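Local coordinates for protein endoglucanase A (Clostridium cellulolyticum, PDB 1EDG) that probably hydrolyses internal beta-1,4-glucosidic bonds of cellulose, acting as a family 5 glycoside hydrolase through a TIM-barrel catalytic domain, at residues E166-P171 with N197-D202; V190-C195 with P222-S227. All blocks are in the same frame, centred on the assembly; numbering follows the deposited sequence.

Interaction 1: residues E166-P171 with N197-D202; sequences EGMNEP and NQLNQD
After the fourth strand of the TIM barrel, the loop leaving 163-166 folds back on helix 187-209, and Met168 spans the gap to Leu199 and Asn200. The same loop carries the Asn-Glu-Pro sequence 169-171, which in family 5 enzymes typically bears the general acid/base. Met168 sits immediately before it and points toward helix 187-209, with Tyr131 and Ile145 of helix 138-155 also packing on it. The thioether does the touching. Its chain runs out extended and then bends at the last torsion (chi3 -80°), which swings CE toward the helix. CE lies 3.8 Å from Leu199 CB, with SD just behind it at 4.0 Å from the same carbon, so the methionine passes the foot of the leucine at about a right angle. Leu199 also packs on Met138 and Ser141 of helix 138-155. On the neighbouring residue, CE comes within 3.2 Å of Asn200 OD1, a close approach that fits a slightly polar methyl facing a carbonyl oxygen. The amide of Asn200 is held from its other end as well, ND2 donating to Pro222 O, which settles which end of the group is oxygen. One water completes the joint between loop and helix: it donates to Asn200 OD1 at 2.8 Å and accepts a weak bond from Met168 N at 3.1 Å.

Interaction 2: residues V190-C195 with P222-S227; sequences VDSINC and PGYVAS
Ser192 is the first residue of 190-195 to meet the other segment, and what it meets is the ring of Tyr224. This stretch of helix 187-209 packs on the loop that leaves the fifth barrel strand, 219-222, so the contact joins the helix to the loop after the barrel strand that follows it in the chain. The Ser192 hydroxyl stands anti to the backbone N (chi1 -165°) and lies in the plane of the tyrosine ring, at its edge, with OG 3.4 Å from Tyr224 CE1. Ser192 CB follows at 3.8 Å from CE1. OG is hydrogen-bonded to Pro133 O, so its stay at the ring edge is fixed by a third part of the chain. One residue on, Ile193 crosses Tyr224 at about a right angle and brings CG1 to 4.2 Å from Tyr224 CB; its CA and that of Tyr224 are 6.0 Å apart. On the loop side, Val225 and Ala226 both adopt left-handed backbone angles, and the resulting turns are closed by Ala226 N to Gly223 O and Ser227 N to Tyr224 O. Ser227 OG also donates to Tyr224 O at 3.1 Å, nearly in line with the carbonyl bond (167°), while capping Gly230 N at the start of helix 228-232. The phenol OH is tied to Asn178 O and Leu173 N. These hydroxyl bonds fix where the far end of the ring lies, while those to Tyr224 O hold its backbone, and the serine oxygen opposite the C-H edge of the ring is consistent with a mild electrostatic attraction added to the apolar contact.

From the N terminus, the chain leaves strand 163-166 through 166-171, enters helix 187-209, passes 190-195 and then 197-202, and emerges through strand 219-222 into 222-227. Interaction 1 closes a loop of 25 residues back to 166-171, and interaction 2 closes one of 26 residues from the upstream part of the same helix. The two cross, because their segments alternate along the sequence. Their centres lie 9 Å apart, and the two loops also meet directly: Pro171 O is 2.8 Å from Val225 N, a probable hydrogen bond. Together they tie the exits of the fourth and fifth barrel strands to places about two turns apart on one helix.

Interaction 1: residues E166-P171 with N197-D202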
ATOM      1  N   GLU A 166      -3.212   2.799  -8.102  1.00  8.24           N
ATOM      2  CA  GLU A 166      -3.634   1.593  -7.392  1.00  7.20           C
ATOM      3  C   GLU A 166      -5.167   1.698  -7.324  1.00  9.22           C
ATOM      4  O   GLU A 166      -5.710   2.467  -6.528  1.00  8.86           O
ATOM      5  CB  GLU A 166      -3.026   1.573  -5.992  1.00  7.11           C
ATOM      6  CG  GLU A 166      -3.418   0.386  -5.130  1.00  7.83           C
ATOM      7  CD  GLU A 166      -2.938   0.544  -3.693  1.00 12.96           C
ATOM      8  OE1 GLU A 166      -1.798   0.991  -3.492  1.00 16.54           O
ATOM      9  OE2 GLU A 166      -3.698   0.228  -2.759  1.00 16.79           O
ATOM     10  N   GLY A 167      -5.848   0.917  -8.157  1.00  8.91           N
ATOM     11  CA  GLY A 167      -7.296   0.974  -8.248  1.00  8.25           C
ATOM     12  C   GLY A 167      -8.102   0.922  -6.965  1.00  7.88           C
ATOM     13  O   GLY A 167      -8.979   1.772  -6.747  1.00  8.70           O
ATOM     14  N   MET A 168      -7.848  -0.095  -6.146  1.00  8.40           N
ATOM     15  CA  MET A 168      -8.543  -0.289  -4.871  1.00  7.84           C
ATOM     16  C   MET A 168      -7.532  -0.651  -3.796  1.00  9.64           C
ATOM     17  O   MET A 168      -6.447  -1.156  -4.100  1.00 10.07           O
ATOM     18  CB  MET A 168      -9.577  -1.414  -4.977  1.00  9.29           C
ATOM     19  CG  MET A 168     -10.700  -1.126  -5.963  1.00  9.89           C
ATOM     20  SD  MET A 168     -11.794  -2.536  -6.228  1.00 12.38           S
ATOM     21  CE  MET A 168     -10.798  -3.492  -7.375  1.00 16.26           C
ATOM     22  N   ASN A 169      -7.905  -0.427  -2.541  1.00  9.15           N
ATOM     23  CA  ASN A 169      -7.037  -0.714  -1.403  1.00  9.12           C
ATOM     24  C   ASN A 169      -7.206  -2.140  -0.868  1.00  8.39           C
ATOM     25  O   ASN A 169      -6.420  -3.037  -1.196  1.00  8.87           O
ATOM     26  CB  ASN A 169      -7.292   0.330  -0.300  1.00  8.55           C
ATOM     27  CG  ASN A 169      -6.478   0.063   0.950  1.00  9.35           C
ATOM     28  OD1 ASN A 169      -5.266  -0.126   0.886  1.00  9.48           O
ATOM     29  ND2 ASN A 169      -7.142   0.045   2.102  1.00  8.32           N
ATOM     30  N   GLU A 170      -8.210  -2.346  -0.023  1.00  8.36           N
ATOM     31  CA  GLU A 170      -8.495  -3.659   0.549  1.00  8.74           C
ATOM     32  C   GLU A 170      -9.967  -4.012   0.312  1.00  9.34           C
ATOM     33  O   GLU A 170     -10.750  -4.115   1.257  1.00 10.07           O
ATOM     34  CB  GLU A 170      -8.167  -3.676   2.054  1.00  9.61           C
ATOM     35  CG  GLU A 170      -6.674  -3.533   2.363  1.00 10.00           C
ATOM     36  CD  GLU A 170      -6.343  -3.570   3.854  1.00 12.71           C
ATOM     37  OE1 GLU A 170      -7.254  -3.514   4.703  1.00 13.71           O
ATOM     38  OE2 GLU A 170      -5.144  -3.654   4.184  1.00 13.50           O
ATOM     39  N   PRO A 171     -10.358  -4.211  -0.959  1.00 10.34           N
ATOM     40  CA  PRO A 171     -11.758  -4.548  -1.270  1.00 10.39           C
ATOM     41  C   PRO A 171     -12.164  -5.808  -0.502  1.00 11.76           C
ATOM     42  O   PRO A 171     -11.453  -6.818  -0.515  1.00 10.54           O
ATOM     43  CB  PRO A 171     -11.736  -4.741  -2.788  1.00  9.71           C
ATOM     44  CG  PRO A 171     -10.339  -5.229  -3.048  1.00 10.16           C
ATOM     45  CD  PRO A 171      -9.493  -4.372  -2.142  1.00 10.08           C
ATOM     46  N   ASN A 197     -12.408  -9.165  -9.392  1.00 11.59           N
ATOM     47  CA  ASN A 197     -11.753  -9.386 -10.682  1.00 11.31           C
ATOM     48  C   ASN A 197     -12.368  -8.435 -11.717  1.00 11.08           C
ATOM     49  O   ASN A 197     -11.650  -7.811 -12.509  1.00 10.60           O
ATOM     50  CB  ASN A 197     -11.920 -10.844 -11.153  1.00 12.42           C
ATOM     51  CG  ASN A 197     -11.033 -11.821 -10.392  1.00 13.41           C
ATOM     52  OD1 ASN A 197      -9.979 -11.451  -9.868  1.00 13.82           O
ATOM     53  ND2 ASN A 197     -11.449 -13.083 -10.345  1.00 13.30           N
ATOM     54  N   GLN A 198     -13.694  -8.298 -11.681  1.00 11.12           N
ATOM     55  CA  GLN A 198     -14.410  -7.418 -12.605  1.00 13.09           C
ATOM     56  C   GLN A 198     -14.070  -5.944 -12.375  1.00 11.18           C
ATOM     57  O   GLN A 198     -13.810  -5.205 -13.327  1.00 11.71           O
ATOM     58  CB  GLN A 198     -15.925  -7.641 -12.495  1.00 17.79           C
ATOM     59  CG  GLN A 198     -16.386  -9.049 -12.924  1.00 25.91           C
ATOM     60  CD  GLN A 198     -17.882  -9.293 -12.702  1.00 30.03           C
ATOM     61  OE1 GLN A 198     -18.277 -10.200 -11.960  1.00 32.35           O
ATOM     62  NE2 GLN A 198     -18.718  -8.486 -13.350  1.00 32.03           N
ATOM     63  N   LEU A 199     -14.049  -5.520 -11.114  1.00 10.43           N
ATOM     64  CA  LEU A 199     -13.727  -4.132 -10.791  1.00  9.69           C
ATOM     65  C   LEU A 199     -12.290  -3.762 -11.171  1.00  9.34           C
ATOM     66  O   LEU A 199     -12.038  -2.657 -11.659  1.00  9.53           O
ATOM     67  CB  LEU A 199     -14.027  -3.839  -9.320  1.00  9.22           C
ATOM     68  CG  LEU A 199     -15.522  -3.907  -8.970  1.00  9.54           C
ATOM     69  CD1 LEU A 199     -15.716  -3.783  -7.464  1.00 11.62           C
ATOM     70  CD2 LEU A 199     -16.303  -2.834  -9.718  1.00  9.09           C
ATOM     71  N   ASN A 200     -11.354  -4.691 -10.987  1.00  9.41           N
ATOM     72  CA  ASN A 200      -9.963  -4.450 -11.372  1.00  8.53           C
ATOM     73  C   ASN A 200      -9.909  -4.250 -12.888  1.00  8.70           C
ATOM     74  O   ASN A 200      -9.208  -3.368 -13.394  1.00  9.41           O
ATOM     75  CB  ASN A 200      -9.074  -5.632 -10.964  1.00  8.57           C
ATOM     76  CG  ASN A 200      -8.531  -5.498  -9.557  1.00  9.23           C
ATOM     77  OD1 ASN A 200      -8.263  -4.387  -9.091  1.00 11.29           O
ATOM     78  ND2 ASN A 200      -8.337  -6.623  -8.883  1.00  7.85           N
ATOM     79  N   GLN A 201     -10.682  -5.059 -13.611  1.00  9.32           N
ATOM     80  CA  GLN A 201     -10.748  -4.971 -15.063  1.00  9.16           C
ATOM     81  C   GLN A 201     -11.321  -3.617 -15.502  1.00  9.14           C
ATOM     82  O   GLN A 201     -10.793  -2.981 -16.417  1.00 10.55           O
ATOM     83  CB  GLN A 201     -11.589  -6.122 -15.628  1.00  9.53           C
ATOM     84  CG  GLN A 201     -11.601  -6.181 -17.138  1.00  9.97           C
ATOM     85  CD  GLN A 201     -10.232  -6.474 -17.724  1.00 11.45           C
ATOM     86  OE1 GLN A 201      -9.741  -7.597 -17.625  1.00 14.04           O
ATOM     87  NE2 GLN A 201      -9.616  -5.476 -18.334  1.00  9.69           N
ATOM     88  N   ASP A 202     -12.387  -3.167 -14.843  1.00 10.14           N
ATOM     89  CA  ASP A 202     -13.001  -1.875 -15.176  1.00 11.67           C
ATOM     90  C   ASP A 202     -12.017  -0.724 -14.926  1.00 10.69           C
ATOM     91  O   ASP A 202     -11.934   0.211 -15.720  1.00 11.56           O
ATOM     92  CB  ASP A 202     -14.281  -1.653 -14.359  1.00 12.85           C
ATOM     93  CG  ASP A 202     -15.405  -2.606 -14.756  1.00 18.17           C
ATOM     94  OD1 ASP A 202     -15.520  -2.940 -15.956  1.00 20.22           O
ATOM     95  OD2 ASP A 202     -16.176  -3.025 -13.868  1.00 18.67           O
TER
HETATM   96  O   HOH W   1      -6.954  -2.022  -8.385  1.00 12.08           O

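Interaction 2: residues V190-C195 with P222-S227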
ATOM      1  N   VAL A 190     -16.493 -16.064  -2.553  1.00 22.02           N
ATOM      2  CA  VAL A 190     -16.181 -16.417  -3.938  1.00 21.42           C
ATOM      3  C   VAL A 190     -16.853 -15.425  -4.880  1.00 19.53           C
ATOM      4  O   VAL A 190     -16.258 -14.997  -5.867  1.00 19.60           O
ATOM      5  CB  VAL A 190     -16.589 -17.873  -4.277  1.00 23.55           C
ATOM      6  CG1 VAL A 190     -16.370 -18.156  -5.760  1.00 22.93           C
ATOM      7  CG2 VAL A 190     -15.766 -18.848  -3.436  1.00 23.37           C
ATOM      8  N   ASP A 191     -18.083 -15.038  -4.557  1.00 17.82           N
ATOM      9  CA  ASP A 191     -18.804 -14.056  -5.357  1.00 17.64           C
ATOM     10  C   ASP A 191     -18.014 -12.738  -5.309  1.00 16.34           C
ATOM     11  O   ASP A 191     -17.799 -12.092  -6.337  1.00 15.95           O
ATOM     12  CB  ASP A 191     -20.215 -13.842  -4.788  1.00 19.15           C
ATOM     13  CG  ASP A 191     -20.941 -12.676  -5.440  1.00 20.91           C
ATOM     14  OD1 ASP A 191     -21.182 -12.725  -6.662  1.00 22.41           O
ATOM     15  OD2 ASP A 191     -21.269 -11.703  -4.728  1.00 22.57           O
ATOM     16  N   SER A 192     -17.556 -12.376  -4.114  1.00 15.91           N
ATOM     17  CA  SER A 192     -16.781 -11.150  -3.903  1.00 16.36           C
ATOM     18  C   SER A 192     -15.490 -11.152  -4.739  1.00 15.50           C
ATOM     19  O   SER A 192     -15.184 -10.172  -5.422  1.00 16.36           O
ATOM     20  CB  SER A 192     -16.464 -10.989  -2.411  1.00 17.29           C
ATOM     21  OG  SER A 192     -16.019  -9.678  -2.110  1.00 18.83           O
ATOM     22  N   ILE A 193     -14.769 -12.270  -4.725  1.00 15.22           N
ATOM     23  CA  ILE A 193     -13.529 -12.418  -5.485  1.00 13.75           C
ATOM     24  C   ILE A 193     -13.778 -12.189  -6.974  1.00 15.31           C
ATOM     25  O   ILE A 193     -12.994 -11.517  -7.654  1.00 14.76           O
ATOM     26  CB  ILE A 193     -12.917 -13.822  -5.255  1.00 14.82           C
ATOM     27  CG1 ILE A 193     -12.357 -13.917  -3.831  1.00 14.51           C
ATOM     28  CG2 ILE A 193     -11.842 -14.134  -6.303  1.00 13.94           C
ATOM     29  CD1 ILE A 193     -11.870 -15.305  -3.440  1.00 15.00           C
ATOM     30  N   ASN A 194     -14.878 -12.737  -7.482  1.00 15.92           N
ATOM     31  CA  ASN A 194     -15.227 -12.567  -8.891  1.00 17.19           C
ATOM     32  C   ASN A 194     -15.547 -11.099  -9.167  1.00 14.82           C
ATOM     33  O   ASN A 194     -15.116 -10.540 -10.178  1.00 13.59           O
ATOM     34  CB  ASN A 194     -16.405 -13.471  -9.271  1.00 21.47           C
ATOM     35  CG  ASN A 194     -16.071 -14.951  -9.135  1.00 27.07           C
ATOM     36  OD1 ASN A 194     -14.912 -15.361  -9.288  1.00 29.76           O
ATOM     37  ND2 ASN A 194     -17.083 -15.763  -8.843  1.00 29.09           N
ATOM     38  N   CYS A 195     -16.269 -10.464  -8.244  1.00 12.93           N
ATOM     39  CA  CYS A 195     -16.615  -9.054  -8.382  1.00 12.47           C
ATOM     40  C   CYS A 195     -15.348  -8.194  -8.382  1.00 11.25           C
ATOM     41  O   CYS A 195     -15.258  -7.213  -9.120  1.00 10.34           O
ATOM     42  CB  CYS A 195     -17.544  -8.614  -7.249  1.00 14.46           C
ATOM     43  SG  CYS A 195     -19.260  -9.188  -7.413  1.00 17.15           S
ATOM     44  N   PRO A 222      -5.099  -5.434  -6.293  1.00  8.75           N
ATOM     45  CA  PRO A 222      -5.103  -6.332  -5.143  1.00  8.01           C
ATOM     46  C   PRO A 222      -6.159  -7.430  -5.332  1.00  9.87           C
ATOM     47  O   PRO A 222      -7.013  -7.340  -6.229  1.00  9.19           O
ATOM     48  CB  PRO A 222      -5.516  -5.410  -3.999  1.00  9.82           C
ATOM     49  CG  PRO A 222      -6.523  -4.532  -4.657  1.00  8.18           C
ATOM     50  CD  PRO A 222      -5.885  -4.213  -5.999  1.00  9.14           C
ATOM     51  N   GLY A 223      -6.049  -8.472  -4.518  1.00 10.31           N
ATOM     52  CA  GLY A 223      -7.020  -9.550  -4.512  1.00 10.44           C
ATOM     53  C   GLY A 223      -7.877  -9.260  -3.289  1.00 10.30           C
ATOM     54  O   GLY A 223      -7.791  -8.164  -2.729  1.00 10.30           O
ATOM     55  N   TYR A 224      -8.665 -10.229  -2.838  1.00 11.06           N
ATOM     56  CA  TYR A 224      -9.531 -10.041  -1.668  1.00 11.55           C
ATOM     57  C   TYR A 224      -8.753  -9.523  -0.445  1.00 12.61           C
ATOM     58  O   TYR A 224      -7.785 -10.156  -0.002  1.00 11.66           O
ATOM     59  CB  TYR A 224     -10.255 -11.353  -1.328  1.00 12.34           C
ATOM     60  CG  TYR A 224     -11.386 -11.195  -0.331  1.00 12.73           C
ATOM     61  CD1 TYR A 224     -12.650 -10.775  -0.741  1.00 12.72           C
ATOM     62  CD2 TYR A 224     -11.182 -11.437   1.023  1.00 13.75           C
ATOM     63  CE1 TYR A 224     -13.682 -10.593   0.178  1.00 13.65           C
ATOM     64  CE2 TYR A 224     -12.203 -11.258   1.951  1.00 14.88           C
ATOM     65  CZ  TYR A 224     -13.450 -10.831   1.524  1.00 14.12           C
ATOM     66  OH  TYR A 224     -14.438 -10.605   2.456  1.00 15.00           O
ATOM     67  N   VAL A 225      -9.195  -8.377   0.084  1.00 11.53           N
ATOM     68  CA  VAL A 225      -8.602  -7.673   1.238  1.00 12.22           C
ATOM     69  C   VAL A 225      -7.092  -7.459   1.091  1.00 12.15           C
ATOM     70  O   VAL A 225      -6.391  -7.247   2.086  1.00 11.19           O
ATOM     71  CB  VAL A 225      -8.873  -8.374   2.602  1.00 14.37           C
ATOM     72  CG1 VAL A 225      -8.747  -7.378   3.753  1.00 15.06           C
ATOM     73  CG2 VAL A 225     -10.239  -8.934   2.635  1.00 21.60           C
ATOM     74  N   ALA A 226      -6.610  -7.479  -0.151  1.00 10.27           N
ATOM     75  CA  ALA A 226      -5.188  -7.324  -0.464  1.00  9.24           C
ATOM     76  C   ALA A 226      -4.322  -8.344   0.285  1.00 10.30           C
ATOM     77  O   ALA A 226      -3.146  -8.091   0.557  1.00 11.40           O
ATOM     78  CB  ALA A 226      -4.712  -5.895  -0.165  1.00  8.69           C
ATOM     79  N   SER A 227      -4.892  -9.493   0.638  1.00 10.38           N
ATOM     80  CA  SER A 227      -4.117 -10.509   1.347  1.00 11.65           C
ATOM     81  C   SER A 227      -3.271 -11.332   0.370  1.00 11.51           C
ATOM     82  O   SER A 227      -3.538 -11.358  -0.839  1.00 11.33           O
ATOM     83  CB  SER A 227      -5.034 -11.434   2.157  1.00 12.80           C
ATOM     84  OG  SER A 227      -5.862 -12.208   1.312  1.00 16.73           O
TER